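Local coordinates for In2-1 family protein, glutathione transferase lambda3 (Populus trichocarpa, PDB 4PQI) that binds glutathione and, as a monomeric lambda-class transferase of land plants, probably catalyses glutathione-dependent thiol-transfer reactions, at residues 17-20 / 21-25; 139-143 / 144-148; 169-173 / 174-178. All coordinates share one frame; numbering follows the deposited sequence.

Contact 1 (17-20 / 21-25)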
ATOM      1  N   PRO A  17     -14.750  12.648  -5.776  1.00 55.54           N
ATOM      2  CA  PRO A  17     -13.621  13.462  -6.248  1.00 54.14           C
ATOM      3  C   PRO A  17     -12.771  13.937  -5.069  1.00 51.29           C
ATOM      4  O   PRO A  17     -13.299  14.143  -3.978  1.00 53.64           O
ATOM      5  CB  PRO A  17     -14.308  14.659  -6.943  1.00 59.26           C
ATOM      6  CG  PRO A  17     -15.689  14.198  -7.239  1.00 61.04           C
ATOM      7  CD  PRO A  17     -16.046  13.262  -6.119  1.00 60.23           C
ATOM      8  N   PRO A  18     -11.454  14.068  -5.264  1.00 49.24           N
ATOM      9  CA  PRO A  18     -10.658  14.541  -4.127  1.00 49.84           C
ATOM     10  C   PRO A  18     -11.007  15.991  -3.756  1.00 49.43           C
ATOM     11  O   PRO A  18     -11.418  16.774  -4.619  1.00 47.44           O
ATOM     12  CB  PRO A  18      -9.214  14.425  -4.635  1.00 51.86           C
ATOM     13  CG  PRO A  18      -9.342  14.426  -6.140  1.00 55.04           C
ATOM     14  CD  PRO A  18     -10.620  13.703  -6.422  1.00 51.90           C
ATOM     15  N   LEU A  19     -10.857  16.324  -2.477  1.00 44.42           N
ATOM     16  CA  LEU A  19     -11.176  17.655  -1.963  1.00 42.58           C
ATOM     17  C   LEU A  19     -10.022  18.630  -2.180  1.00 45.97           C
ATOM     18  O   LEU A  19      -8.890  18.354  -1.763  1.00 47.08           O
ATOM     19  CB  LEU A  19     -11.441  17.564  -0.462  1.00 35.34           C
ATOM     20  CG  LEU A  19     -12.543  16.610  -0.001  1.00 36.89           C
ATOM     21  CD1 LEU A  19     -12.632  16.598   1.540  1.00 35.21           C
ATOM     22  CD2 LEU A  19     -13.854  16.994  -0.609  1.00 35.76           C
ATOM     23  N   ASP A  20     -10.311  19.780  -2.782  1.00 46.81           N
ATOM     24  CA  ASP A  20      -9.285  20.797  -2.990  1.00 45.80           C
ATOM     25  C   ASP A  20      -9.189  21.778  -1.827  1.00 44.36           C
ATOM     26  O   ASP A  20      -9.868  21.624  -0.807  1.00 47.43           O
ATOM     27  CB  ASP A  20      -9.526  21.561  -4.295  1.00 51.47           C
ATOM     28  CG  ASP A  20     -10.825  22.360  -4.287  1.00 57.67           C
ATOM     29  OD1 ASP A  20     -11.291  22.783  -3.210  1.00 59.97           O
ATOM     30  OD2 ASP A  20     -11.387  22.579  -5.380  1.00 59.38           O
ATOM     31  N   ALA A  21      -8.375  22.814  -2.011  1.00 42.39           N
ATOM     32  CA  ALA A  21      -8.056  23.746  -0.937  1.00 37.54           C
ATOM     33  C   ALA A  21      -9.272  24.456  -0.362  1.00 39.62           C
ATOM     34  O   ALA A  21      -9.248  24.852   0.790  1.00 42.05           O
ATOM     35  CB  ALA A  21      -7.016  24.759  -1.390  1.00 34.41           C
ATOM     36  N   THR A  22     -10.315  24.638  -1.176  1.00 39.72           N
ATOM     37  CA  THR A  22     -11.510  25.354  -0.746  1.00 34.76           C
ATOM     38  C   THR A  22     -12.627  24.433  -0.227  1.00 37.88           C
ATOM     39  O   THR A  22     -13.701  24.919   0.144  1.00 37.23           O
ATOM     40  CB  THR A  22     -12.095  26.227  -1.878  1.00 42.92           C
ATOM     41  OG1 THR A  22     -12.554  25.386  -2.936  1.00 42.87           O
ATOM     42  CG2 THR A  22     -11.056  27.210  -2.419  1.00 39.97           C
ATOM     43  N   ALA A  23     -12.396  23.119  -0.222  1.00 39.54           N
ATOM     44  CA  ALA A  23     -13.440  22.166   0.201  1.00 45.58           C
ATOM     45  C   ALA A  23     -13.840  22.278   1.681  1.00 44.19           C
ATOM     46  O   ALA A  23     -13.023  22.598   2.554  1.00 41.41           O
ATOM     47  CB  ALA A  23     -13.032  20.737  -0.117  1.00 46.23           C
ATOM     48  N   GLU A  24     -15.109  21.991   1.952  1.00 44.08           N
ATOM     49  CA  GLU A  24     -15.603  21.978   3.317  1.00 44.64           C
ATOM     50  C   GLU A  24     -14.952  20.838   4.066  1.00 40.57           C
ATOM     51  O   GLU A  24     -14.604  19.800   3.490  1.00 36.50           O
ATOM     52  CB  GLU A  24     -17.117  21.792   3.358  1.00 48.50           C
ATOM     53  CG  GLU A  24     -17.886  22.904   2.691  1.00 53.08           C
ATOM     54  CD  GLU A  24     -18.161  24.032   3.649  1.00 61.09           C
ATOM     55  OE1 GLU A  24     -17.400  25.026   3.633  1.00 63.46           O
ATOM     56  OE2 GLU A  24     -19.131  23.915   4.430  1.00 62.28           O
ATOM     57  N   GLN A  25     -14.811  21.021   5.365  1.00 40.87           N
ATOM     58  CA  GLN A  25     -14.231  19.986   6.189  1.00 38.35           C
ATOM     59  C   GLN A  25     -15.326  19.016   6.659  1.00 41.17           C
ATOM     60  O   GLN A  25     -16.368  19.468   7.141  1.00 42.82           O
ATOM     61  CB  GLN A  25     -13.535  20.626   7.389  1.00 34.80           C
ATOM     62  CG  GLN A  25     -12.851  19.577   8.277  1.00 31.82           C
ATOM     63  CD  GLN A  25     -12.273  20.153   9.559  1.00 36.94           C
ATOM     64  OE1 GLN A  25     -12.308  21.359   9.781  1.00 40.19           O
ATOM     65  NE2 GLN A  25     -11.744  19.276  10.419  1.00 36.17           N
TER

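Contact 2 (139-143 / 144-148)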
ATOM      1  N   TYR A 139      14.485   3.666  -4.575  1.00 43.82           N
ATOM      2  CA  TYR A 139      14.198   5.059  -4.914  1.00 45.34           C
ATOM      3  C   TYR A 139      15.437   5.950  -4.990  1.00 49.29           C
ATOM      4  O   TYR A 139      15.375   7.067  -5.500  1.00 52.16           O
ATOM      5  CB  TYR A 139      13.130   5.650  -3.983  1.00 40.41           C
ATOM      6  CG  TYR A 139      11.725   5.217  -4.352  1.00 44.13           C
ATOM      7  CD1 TYR A 139      10.991   5.919  -5.301  1.00 47.40           C
ATOM      8  CD2 TYR A 139      11.134   4.101  -3.765  1.00 46.53           C
ATOM      9  CE1 TYR A 139       9.707   5.533  -5.642  1.00 48.97           C
ATOM     10  CE2 TYR A 139       9.844   3.697  -4.114  1.00 47.36           C
ATOM     11  CZ  TYR A 139       9.139   4.423  -5.051  1.00 48.40           C
ATOM     12  OH  TYR A 139       7.864   4.049  -5.412  1.00 51.23           O
ATOM     13  N   THR A 140      16.571   5.449  -4.515  1.00 51.60           N
ATOM     14  CA  THR A 140      17.829   6.176  -4.651  1.00 49.11           C
ATOM     15  C   THR A 140      18.724   5.558  -5.725  1.00 50.66           C
ATOM     16  O   THR A 140      19.906   5.884  -5.815  1.00 55.23           O
ATOM     17  CB  THR A 140      18.607   6.230  -3.315  1.00 53.97           C
ATOM     18  OG1 THR A 140      18.863   4.898  -2.846  1.00 53.71           O
ATOM     19  CG2 THR A 140      17.809   6.977  -2.261  1.00 53.89           C
ATOM     20  N   ALA A 141      18.162   4.672  -6.540  1.00 45.79           N
ATOM     21  CA  ALA A 141      18.964   3.929  -7.516  1.00 47.55           C
ATOM     22  C   ALA A 141      18.834   4.448  -8.958  1.00 50.66           C
ATOM     23  O   ALA A 141      19.527   3.967  -9.865  1.00 53.25           O
ATOM     24  CB  ALA A 141      18.611   2.455  -7.457  1.00 45.58           C
ATOM     25  N   PHE A 142      17.960   5.432  -9.160  1.00 48.22           N
ATOM     26  CA  PHE A 142      17.573   5.849 -10.505  1.00 51.57           C
ATOM     27  C   PHE A 142      18.715   6.426 -11.316  1.00 58.86           C
ATOM     28  O   PHE A 142      18.693   6.361 -12.546  1.00 64.65           O
ATOM     29  CB  PHE A 142      16.397   6.826 -10.462  1.00 51.83           C
ATOM     30  CG  PHE A 142      15.181   6.263  -9.801  1.00 53.91           C
ATOM     31  CD1 PHE A 142      14.851   4.927  -9.956  1.00 54.37           C
ATOM     32  CD2 PHE A 142      14.387   7.055  -8.992  1.00 53.29           C
ATOM     33  CE1 PHE A 142      13.741   4.401  -9.333  1.00 51.40           C
ATOM     34  CE2 PHE A 142      13.273   6.533  -8.362  1.00 49.18           C
ATOM     35  CZ  PHE A 142      12.949   5.207  -8.530  1.00 49.21           C
ATOM     36  N   LYS A 143      19.717   6.980 -10.641  1.00 61.74           N
ATOM     37  CA  LYS A 143      20.835   7.606 -11.350  1.00 68.37           C
ATOM     38  C   LYS A 143      22.032   6.674 -11.548  1.00 67.93           C
ATOM     39  O   LYS A 143      23.045   7.080 -12.103  1.00 67.67           O
ATOM     40  CB  LYS A 143      21.275   8.906 -10.659  1.00 71.59           C
ATOM     41  CG  LYS A 143      20.259  10.041 -10.760  1.00 74.74           C
ATOM     42  CD  LYS A 143      20.879  11.386 -10.394  1.00 81.19           C
ATOM     43  CE  LYS A 143      19.857  12.519 -10.455  1.00 83.12           C
ATOM     44  NZ  LYS A 143      18.836  12.431  -9.366  1.00 80.64           N
ATOM     45  N   GLY A 144      21.916   5.426 -11.104  1.00 65.33           N
ATOM     46  CA  GLY A 144      23.042   4.516 -11.179  1.00 68.23           C
ATOM     47  C   GLY A 144      22.766   3.265 -11.985  1.00 70.24           C
ATOM     48  O   GLY A 144      21.747   3.167 -12.671  1.00 70.52           O
ATOM     49  N   ASP A 145      23.686   2.308 -11.906  1.00 69.47           N
ATOM     50  CA  ASP A 145      23.493   1.009 -12.535  1.00 64.37           C
ATOM     51  C   ASP A 145      22.408   0.265 -11.766  1.00 58.85           C
ATOM     52  O   ASP A 145      22.597  -0.100 -10.599  1.00 54.46           O
ATOM     53  CB  ASP A 145      24.801   0.220 -12.526  1.00 67.02           C
ATOM     54  CG  ASP A 145      24.746  -1.017 -13.402  1.00 70.93           C
ATOM     55  OD1 ASP A 145      25.531  -1.090 -14.373  1.00 76.06           O
ATOM     56  OD2 ASP A 145      23.929  -1.920 -13.123  1.00 68.83           O
ATOM     57  N   LEU A 146      21.270   0.041 -12.415  1.00 56.58           N
ATOM     58  CA  LEU A 146      20.087  -0.454 -11.713  1.00 56.50           C
ATOM     59  C   LEU A 146      20.253  -1.857 -11.141  1.00 54.42           C
ATOM     60  O   LEU A 146      19.761  -2.145 -10.053  1.00 53.59           O
ATOM     61  CB  LEU A 146      18.858  -0.394 -12.615  1.00 58.37           C
ATOM     62  CG  LEU A 146      18.233   0.987 -12.805  1.00 61.05           C
ATOM     63  CD1 LEU A 146      17.065   0.857 -13.738  1.00 62.67           C
ATOM     64  CD2 LEU A 146      17.785   1.581 -11.477  1.00 57.57           C
ATOM     65  N   ALA A 147      20.946  -2.723 -11.879  1.00 55.61           N
ATOM     66  CA  ALA A 147      21.174  -4.096 -11.439  1.00 52.04           C
ATOM     67  C   ALA A 147      22.039  -4.160 -10.175  1.00 55.03           C
ATOM     68  O   ALA A 147      21.877  -5.063  -9.353  1.00 56.56           O
ATOM     69  CB  ALA A 147      21.800  -4.924 -12.567  1.00 48.09           C
ATOM     70  N   LYS A 148      22.960  -3.206 -10.033  1.00 55.31           N
ATOM     71  CA  LYS A 148      23.815  -3.114  -8.852  1.00 55.28           C
ATOM     72  C   LYS A 148      23.093  -2.412  -7.720  1.00 56.57           C
ATOM     73  O   LYS A 148      23.237  -2.789  -6.558  1.00 56.53           O
ATOM     74  CB  LYS A 148      25.094  -2.327  -9.155  1.00 53.55           C
ATOM     75  CG  LYS A 148      25.956  -2.944 -10.221  1.00 58.29           C
ATOM     76  CD  LYS A 148      27.233  -2.150 -10.432  1.00 63.10           C
ATOM     77  CE  LYS A 148      28.004  -2.664 -11.634  1.00 64.65           C
ATOM     78  NZ  LYS A 148      29.223  -1.852 -11.853  1.00 72.41           N
TER

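Contact 3 (169-173 / 174-178)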
ATOM      1  N   PHE A 169       2.530 -16.098  -1.674  1.00 42.08           N
ATOM      2  CA  PHE A 169       2.608 -14.833  -0.951  1.00 42.72           C
ATOM      3  C   PHE A 169       3.808 -14.839  -0.008  1.00 42.46           C
ATOM      4  O   PHE A 169       4.407 -15.891   0.225  1.00 42.18           O
ATOM      5  CB  PHE A 169       1.299 -14.553  -0.196  1.00 39.82           C
ATOM      6  CG  PHE A 169       0.075 -14.579  -1.075  1.00 42.42           C
ATOM      7  CD1 PHE A 169      -0.158 -13.567  -1.994  1.00 41.17           C
ATOM      8  CD2 PHE A 169      -0.837 -15.616  -0.986  1.00 43.54           C
ATOM      9  CE1 PHE A 169      -1.277 -13.597  -2.814  1.00 45.05           C
ATOM     10  CE2 PHE A 169      -1.965 -15.656  -1.795  1.00 46.90           C
ATOM     11  CZ  PHE A 169      -2.190 -14.642  -2.711  1.00 47.54           C
ATOM     12  N   PHE A 170       4.177 -13.677   0.531  1.00 39.14           N
ATOM     13  CA  PHE A 170       5.338 -13.640   1.421  1.00 35.40           C
ATOM     14  C   PHE A 170       5.252 -14.627   2.583  1.00 39.08           C
ATOM     15  O   PHE A 170       6.260 -15.224   2.968  1.00 39.57           O
ATOM     16  CB  PHE A 170       5.627 -12.228   1.929  1.00 34.62           C
ATOM     17  CG  PHE A 170       6.249 -11.329   0.893  1.00 36.68           C
ATOM     18  CD1 PHE A 170       7.559 -11.529   0.476  1.00 34.69           C
ATOM     19  CD2 PHE A 170       5.534 -10.268   0.353  1.00 38.77           C
ATOM     20  CE1 PHE A 170       8.137 -10.706  -0.468  1.00 37.90           C
ATOM     21  CE2 PHE A 170       6.111  -9.434  -0.602  1.00 39.49           C
ATOM     22  CZ  PHE A 170       7.409  -9.656  -1.019  1.00 39.57           C
ATOM     23  N   LEU A 171       4.059 -14.833   3.127  1.00 39.44           N
ATOM     24  CA  LEU A 171       3.930 -15.795   4.215  1.00 39.38           C
ATOM     25  C   LEU A 171       3.359 -17.133   3.746  1.00 44.15           C
ATOM     26  O   LEU A 171       2.905 -17.942   4.552  1.00 48.93           O
ATOM     27  CB  LEU A 171       3.109 -15.200   5.361  1.00 42.22           C
ATOM     28  CG  LEU A 171       3.627 -13.844   5.876  1.00 41.87           C
ATOM     29  CD1 LEU A 171       2.697 -13.300   6.972  1.00 42.51           C
ATOM     30  CD2 LEU A 171       5.061 -13.961   6.377  1.00 39.71           C
ATOM     31  N   GLY A 172       3.390 -17.371   2.440  1.00 42.69           N
ATOM     32  CA  GLY A 172       2.985 -18.661   1.900  1.00 42.26           C
ATOM     33  C   GLY A 172       1.580 -18.727   1.326  1.00 42.11           C
ATOM     34  O   GLY A 172       1.239 -18.003   0.390  1.00 41.47           O
ATOM     35  N   LYS A 173       0.768 -19.600   1.912  1.00 42.58           N
ATOM     36  CA  LYS A 173      -0.596 -19.858   1.464  1.00 48.88           C
ATOM     37  C   LYS A 173      -1.501 -18.612   1.406  1.00 49.64           C
ATOM     38  O   LYS A 173      -2.188 -18.377   0.412  1.00 51.50           O
ATOM     39  CB  LYS A 173      -1.205 -20.917   2.387  1.00 52.60           C
ATOM     40  CG  LYS A 173      -2.587 -21.427   2.026  1.00 57.63           C
ATOM     41  CD  LYS A 173      -2.909 -22.654   2.886  1.00 63.43           C
ATOM     42  CE  LYS A 173      -4.390 -22.732   3.245  1.00 69.46           C
ATOM     43  NZ  LYS A 173      -4.836 -21.589   4.105  1.00 70.38           N
ATOM     44  N   GLU A 174      -1.503 -17.814   2.468  1.00 48.73           N
ATOM     45  CA  GLU A 174      -2.504 -16.762   2.606  1.00 51.78           C
ATOM     46  C   GLU A 174      -1.974 -15.362   2.286  1.00 47.16           C
ATOM     47  O   GLU A 174      -0.886 -14.988   2.705  1.00 47.56           O
ATOM     48  CB  GLU A 174      -3.113 -16.770   4.020  1.00 57.68           C
ATOM     49  CG  GLU A 174      -3.222 -18.140   4.691  1.00 65.23           C
ATOM     50  CD  GLU A 174      -1.925 -18.594   5.395  1.00 72.48           C
ATOM     51  OE1 GLU A 174      -0.807 -18.136   5.027  1.00 70.67           O
ATOM     52  OE2 GLU A 174      -2.028 -19.426   6.324  1.00 75.22           O
ATOM     53  N   PHE A 175      -2.767 -14.597   1.543  1.00 46.95           N
ATOM     54  CA  PHE A 175      -2.559 -13.159   1.363  1.00 47.32           C
ATOM     55  C   PHE A 175      -2.522 -12.488   2.748  1.00 45.85           C
ATOM     56  O   PHE A 175      -3.337 -12.814   3.629  1.00 44.36           O
ATOM     57  CB  PHE A 175      -3.720 -12.618   0.515  1.00 47.07           C
ATOM     58  CG  PHE A 175      -3.610 -11.164   0.133  1.00 46.04           C
ATOM     59  CD1 PHE A 175      -2.524 -10.692  -0.589  1.00 45.92           C
ATOM     60  CD2 PHE A 175      -4.641 -10.281   0.441  1.00 45.73           C
ATOM     61  CE1 PHE A 175      -2.451  -9.360  -0.968  1.00 42.41           C
ATOM     62  CE2 PHE A 175      -4.572  -8.952   0.073  1.00 44.86           C
ATOM     63  CZ  PHE A 175      -3.472  -8.490  -0.633  1.00 43.22           C
ATOM     64  N   SER A 176      -1.582 -11.567   2.950  1.00 44.50           N
ATOM     65  CA  SER A 176      -1.415 -10.943   4.262  1.00 29.87           C
ATOM     66  C   SER A 176      -1.034  -9.453   4.208  1.00 32.09           C
ATOM     67  O   SER A 176      -0.832  -8.880   3.129  1.00 38.52           O
ATOM     68  CB  SER A 176      -0.339 -11.689   5.074  1.00 36.00           C
ATOM     69  OG  SER A 176       0.963 -11.315   4.624  1.00 35.20           O
ATOM     70  N   LEU A 177      -0.911  -8.847   5.389  1.00 45.25           N
ATOM     71  CA  LEU A 177      -0.451  -7.467   5.524  1.00 39.75           C
ATOM     72  C   LEU A 177       0.909  -7.206   4.854  1.00 38.40           C
ATOM     73  O   LEU A 177       1.175  -6.084   4.389  1.00 35.84           O
ATOM     74  CB  LEU A 177      -0.401  -7.058   7.003  1.00 36.11           C
ATOM     75  CG  LEU A 177      -1.741  -7.009   7.755  1.00 38.09           C
ATOM     76  CD1 LEU A 177      -1.572  -6.491   9.197  1.00 37.03           C
ATOM     77  CD2 LEU A 177      -2.768  -6.170   6.991  1.00 38.42           C
ATOM     78  N   VAL A 178       1.759  -8.233   4.810  1.00 36.16           N
ATOM     79  CA  VAL A 178       3.081  -8.117   4.209  1.00 36.00           C
ATOM     80  C   VAL A 178       2.985  -7.853   2.708  1.00 37.24           C
ATOM     81  O   VAL A 178       3.592  -6.905   2.209  1.00 39.56           O
ATOM     82  CB  VAL A 178       3.970  -9.352   4.492  1.00 36.57           C
ATOM     83  CG1 VAL A 178       5.367  -9.135   3.953  1.00 29.84           C
ATOM     84  CG2 VAL A 178       4.044  -9.627   5.990  1.00 36.92           C
TER
HETATM   85  O   HOH W   1       1.382 -13.337   2.945  1.00 38.57           O

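Contact 1 (17-20 / 21-25)
D20 swings its carboxylate over the residues that follow and grips T22 twice with one oxygen. OD1 of D20 accepts from T22 OG1 at 2.9 Å, on its syn side but tilted out of the carboxylate plane, and from T22 N, also at 2.9 Å, from above that plane. Both donors come from the same face, and the T22 N bond is bent, at 136°. The D20 torsion lies behind this: CG sits between the backbone N and the carbonyl carbon (chi1 64°), which carries the acid forward along the chain. A short acid and a threonine suit these places, since each brings an oxygen close to the backbone. The turn's own backbone bond runs from A23 N to D20 O, 3.0 Å. A23 also turns its methyl inward, CB lying 3.6 Å from L19 CB, a small apolar touch at the foot of the bend. Farther out, W73 of helix 73-78 packs on L19 and gives its NE1 to A23 O, while L19 pairs by backbone with P64, the last residue of strand 60-64, and with I66 just beyond. The bend is a surface type I beta turn, D20 to A23, with an Asx turn formed by its first residue.

Contact 2 (139-143 / 144-148)
L146 reaches back from the first turn of helix 146-149 to the bend that ends at G144, and touches A141. Its CB starts out pointing neither at the turn nor away from it; the end of the side chain does the reaching. CG lies anti to the carbonyl carbon, beside the backbone N (chi1 -77°). From there the side chain runs on to its two methyls, of which CD2 makes the contact, resting 3.4 Å from A141 O. The same L146 CD2 lies 4.2 Å from A141 CB. The branch thus lies against both backbone and methyl of the turn. The whole side chain is buried, with L193 and F197 of helix 177-197 and Y199 packed on it, which suits a branched apolar residue. A141 O has a second neighbour: G144 N donates to it at 3.1 Å, nearly straight at 164° but from well above the carbonyl plane, closing a type I beta turn from A141 to G144. F142, next in the turn, sends its ring into the protein, where it meets F192 and F239 edge to face. D145 caps the helix start, OD2 accepting weakly from A147 N and K148 N; an acid suits the positive end of a helix dipole, and that end may steady its charge. No charges pair across the two segments, so their contact rests on one backbone bond and on apolar packing of a methyl.

Contact 3 (169-173 / 174-178)
F169 and F175 meet as an offset edge-to-face pair at the approach to helix 177-197, where a type I beta turn, F169 to G172, runs into the N-capping box and hydrophobic staple familiar from the C-terminal domain of glutathione transferases. The ring centroids stand 5.6 Å apart with planes at 62°, the edge of F175 directed at the face of F169. F175 also lays its CB over that face, 4.1 Å from the centroid and only 10° off the normal, a CH-pi contact. The F169 ring lies against the backbone entering F175 as well, CD2 coming to 3.3 Å from F175 N. A flat, wide ring at F169 can cover the chain entering F175 and meet the F175 ring as well. Farther along, F170 and V178 cross at about a right angle, V178 CG1 touching F170 CB at 3.7 Å. L171 comes beside them, its CD1 lying 4.0 Å from V178 CG2. The turn closes through G172 N and F169 O, and the backbone at G172 would jam any CB against the carbonyl O of L171, which by itself calls for glycine.

S176 is the N-cap: with OG between its backbone N and carbonyl carbon (chi1 78°), it accepts from V178 N at 3.2 Å. D179, accepting from S176 N, supplies the return bond of the S-x-x-D capping box, and also takes F170 N, so one acid ties helix start to turn. F175 packs on I180, the other half of the staple. At the surface E174 bends back beside K173, their charges near but beyond a salt bridge. A water joins the two segments: it accepts from L171 N and from S176 OG, the latter at 2.7 Å, and donates to E174 O at 2.8 Å.

The three contacts follow one another along the chain without touching. Contact 1 belongs to the N-terminal side, before strand 33-37; contacts 2 and 3 both lie in the helical C-terminal domain, one by the start of helix 146-149 and the other by that of helix 177-197. Centres of contacts 2 and 3 are 28 Å apart, nearest atoms about 14 Å, whereas contacts 1 and 3 lie 36 Å apart by centres, on opposite sides of the chain's centre. Neither contact 1 nor contact 2 reaches glutathione: the side chains of A21 and F142 each stay about 13 Å from it, although contact 1 borders the loop carrying L67 and R70 of its pocket. G172 is about 5 Å from a calcium ion.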